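Local coordinates for putative DNA-binding protein (Ralstonia eutropha, PDB 3HWU), which is of unknown function but, as a trimeric protein of the PCC (DUF296) domain type, possibly binds DNA, at residues Asp23-Asn28 with Gly116-Thr121. Numbering follows the deposited sequence.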
ATOM      1  N   ASP A  23     -18.221   0.990 -11.696  1.00  9.78           N
ATOM      2  CA  ASP A  23     -18.312   1.788 -10.461  1.00 10.11           C
ATOM      3  C   ASP A  23     -17.249   2.886 -10.425  1.00  9.53           C
ATOM      4  O   ASP A  23     -16.075   2.652 -10.693  1.00 10.08           O
ATOM      5  CB  ASP A  23     -18.156   0.912  -9.217  1.00  9.77           C
ATOM      6  CG  ASP A  23     -19.333  -0.005  -8.949  1.00 10.93           C
ATOM      7  OD1 ASP A  23     -20.448   0.260  -9.476  1.00 13.87           O
ATOM      8  OD2 ASP A  23     -19.200  -0.957  -8.120  1.00 11.73           O
ATOM      9  N   ASN A  24     -17.686   4.061  -9.999  0.70  9.64           N
ATOM     10  CA  ASN A  24     -16.844   5.203  -9.795  0.70  9.40           C
ATOM     11  C   ASN A  24     -16.232   5.112  -8.392  0.70  9.36           C
ATOM     12  O   ASN A  24     -16.948   5.182  -7.397  0.70  9.81           O
ATOM     13  CB  ASN A  24     -17.647   6.501  -9.941  0.70  9.99           C
ATOM     14  CG  ASN A  24     -16.780   7.719  -9.767  0.70 10.86           C
ATOM     15  OD1 ASN A  24     -16.155   7.872  -8.721  0.70 11.57           O
ATOM     16  ND2 ASN A  24     -16.676   8.570 -10.807  0.70 16.49           N
ATOM     17  N   VAL A  25     -14.933   4.885  -8.327  1.00  8.09           N
ATOM     18  CA  VAL A  25     -14.323   4.438  -7.052  1.00  9.09           C
ATOM     19  C   VAL A  25     -14.391   5.490  -5.951  1.00  9.04           C
ATOM     20  O   VAL A  25     -14.825   5.204  -4.828  1.00  9.68           O
ATOM     21  CB  VAL A  25     -12.891   3.963  -7.310  1.00  8.96           C
ATOM     22  CG1 VAL A  25     -12.153   3.621  -5.972  1.00 10.01           C
ATOM     23  CG2 VAL A  25     -12.868   2.726  -8.253  1.00 10.60           C
ATOM     24  N   LEU A  26     -13.948   6.714  -6.235  1.00  9.22           N
ATOM     25  CA  LEU A  26     -13.952   7.705  -5.156  1.00  9.27           C
ATOM     26  C   LEU A  26     -15.382   8.064  -4.755  1.00  9.68           C
ATOM     27  O   LEU A  26     -15.645   8.305  -3.592  1.00  9.98           O
ATOM     28  CB  LEU A  26     -13.119   8.957  -5.464  1.00 10.23           C
ATOM     29  CG  LEU A  26     -11.654   8.672  -5.885  1.00 10.54           C
ATOM     30  CD1 LEU A  26     -10.964  10.013  -6.039  1.00 13.76           C
ATOM     31  CD2 LEU A  26     -10.919   7.818  -4.897  1.00 12.53           C
ATOM     32  N   GLN A  27     -16.288   8.126  -5.725  1.00 10.15           N
ATOM     33  CA  GLN A  27     -17.693   8.394  -5.394  1.00 10.80           C
ATOM     34  C   GLN A  27     -18.289   7.280  -4.531  1.00 10.47           C
ATOM     35  O   GLN A  27     -19.057   7.558  -3.602  1.00 11.21           O
ATOM     36  CB  GLN A  27     -18.510   8.605  -6.684  1.00 11.01           C
ATOM     37  CG  GLN A  27     -18.143   9.867  -7.437  1.00 15.76           C
ATOM     38  CD  GLN A  27     -18.863  10.054  -8.760  1.00 17.65           C
ATOM     39  OE1 GLN A  27     -19.723   9.237  -9.168  1.00 21.65           O
ATOM     40  NE2 GLN A  27     -18.517  11.131  -9.440  1.00 23.33           N
ATOM     41  N   ASN A  28     -17.940   6.031  -4.790  1.00  9.80           N
ATOM     42  CA  ASN A  28     -18.448   4.959  -3.936  1.00  9.87           C
ATOM     43  C   ASN A  28     -17.855   5.052  -2.516  1.00 10.20           C
ATOM     44  O   ASN A  28     -18.534   4.732  -1.551  1.00 10.61           O
ATOM     45  CB  ASN A  28     -18.177   3.593  -4.570  1.00 11.45           C
ATOM     46  CG  ASN A  28     -19.294   3.137  -5.482  1.00 12.03           C
ATOM     47  OD1 ASN A  28     -20.231   2.487  -4.991  1.00 16.10           O
ATOM     48  ND2 ASN A  28     -19.220   3.431  -6.749  1.00 12.95           N
ATOM     49  N   GLY A 116     -13.448  -5.800 -14.577  1.00 14.14           N
ATOM     50  CA  GLY A 116     -12.716  -6.303 -13.421  1.00 13.22           C
ATOM     51  C   GLY A 116     -13.460  -5.900 -12.180  1.00 11.23           C
ATOM     52  O   GLY A 116     -14.697  -5.756 -12.191  1.00 12.44           O
ATOM     53  N   SER A 117     -12.691  -5.650 -11.111  1.00 10.18           N
ATOM     54  CA  SER A 117     -13.262  -5.242  -9.814  1.00  9.96           C
ATOM     55  C   SER A 117     -12.280  -4.309  -9.116  1.00  9.41           C
ATOM     56  O   SER A 117     -11.185  -4.065  -9.639  1.00 10.27           O
ATOM     57  CB  SER A 117     -13.550  -6.474  -8.949  1.00 10.12           C
ATOM     58  OG  SER A 117     -12.381  -7.209  -8.703  1.00 11.72           O
ATOM     59  N   CYS A 118     -12.640  -3.818  -7.945  1.00  9.00           N
ATOM     60  CA  CYS A 118     -11.730  -3.048  -7.105  1.00  9.24           C
ATOM     61  C   CYS A 118     -11.968  -3.487  -5.664  1.00  8.86           C
ATOM     62  O   CYS A 118     -13.087  -3.331  -5.161  1.00 10.25           O
ATOM     63  CB  CYS A 118     -11.940  -1.531  -7.310  1.00  9.77           C
ATOM     64  SG  CYS A 118     -10.957  -0.512  -6.237  1.00 10.02           S
ATOM     65  N   GLU A 119     -10.931  -4.015  -5.016  1.00  8.36           N
ATOM     66  CA  GLU A 119     -10.958  -4.449  -3.624  1.00  8.70           C
ATOM     67  C   GLU A 119     -10.383  -3.320  -2.784  1.00  7.74           C
ATOM     68  O   GLU A 119      -9.295  -2.845  -3.082  1.00  9.03           O
ATOM     69  CB  GLU A 119     -10.122  -5.703  -3.413  1.00  9.37           C
ATOM     70  CG  GLU A 119     -10.587  -6.905  -4.221  1.00 10.05           C
ATOM     71  CD  GLU A 119      -9.654  -8.098  -4.157  1.00 10.41           C
ATOM     72  OE1 GLU A 119      -8.680  -8.054  -3.393  1.00 10.82           O
ATOM     73  OE2 GLU A 119      -9.934  -9.085  -4.865  1.00 11.38           O
ATOM     74  N   ILE A 120     -11.114  -2.880  -1.755  1.00  7.97           N
ATOM     75  CA  ILE A 120     -10.692  -1.753  -0.926  1.00  7.80           C
ATOM     76  C   ILE A 120     -10.796  -2.152   0.534  1.00  7.54           C
ATOM     77  O   ILE A 120     -11.899  -2.498   1.012  1.00  8.73           O
ATOM     78  CB  ILE A 120     -11.509  -0.457  -1.176  1.00  7.64           C
ATOM     79  CG1 ILE A 120     -11.616  -0.135  -2.669  1.00  9.62           C
ATOM     80  CG2 ILE A 120     -10.860   0.708  -0.393  1.00  9.20           C
ATOM     81  CD1 ILE A 120     -12.646   0.959  -2.997  1.00 10.37           C
ATOM     82  N   THR A 121      -9.685  -2.019   1.258  1.00  7.80           N
ATOM     83  CA  THR A 121      -9.603  -2.367   2.685  1.00  8.48           C
ATOM     84  C   THR A 121      -9.633  -1.060   3.487  1.00  7.84           C
ATOM     85  O   THR A 121      -8.697  -0.249   3.340  1.00  8.61           O
ATOM     86  CB  THR A 121      -8.280  -3.119   2.940  1.00  9.91           C
ATOM     87  OG1 THR A 121      -8.314  -4.280   2.110  1.00 11.20           O
ATOM     88  CG2 THR A 121      -8.126  -3.447   4.403  1.00 10.90           C
TER
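Val25 meets Cys118 and Ile120 where the single long helix of this PCC-domain fold, 25-35, packs its first turn against strand 117-125 of the large antiparallel sheet. Just before the helix, Asp23 turns its carboxylate to Lys7, in a salt bridge, and to the backbone N of Arg20, one oxygen, OD2, taking both partners. Asn24 is the N-cap: its OD1 accepts from Gln27 N at 3.0 Å, the donor tilted 28° from the side-chain carbonyl plane, so an amide of the first turn gets a partner.

Val25 then makes the contact with both its methyls, which its chi1 of 174° spreads between two partners. CG1, anti to the backbone N, comes within 4.0 Å of Ile120 CD1, the two side chains running at a slant to one another. The other branch, CG2, lies beside the backbone N and faces Cys118 SG at 4.3 Å, two residues before Ile120 on the same face of the strand. Leu19, Met49, Met77, Leu111 and Val113 also press on Val25, making it part of the buried core between helix and sheet. On the strand's other face, Glu119 instead reaches Arg131 and His91 of the second subunit.

One turn on, Asn28 closes back over the start of the helix. Asn24 O accepts from both Asn28 N and, nearly straight at 167°, Asn28 ND2, which sits 2.9 Å away and above the carbonyl plane.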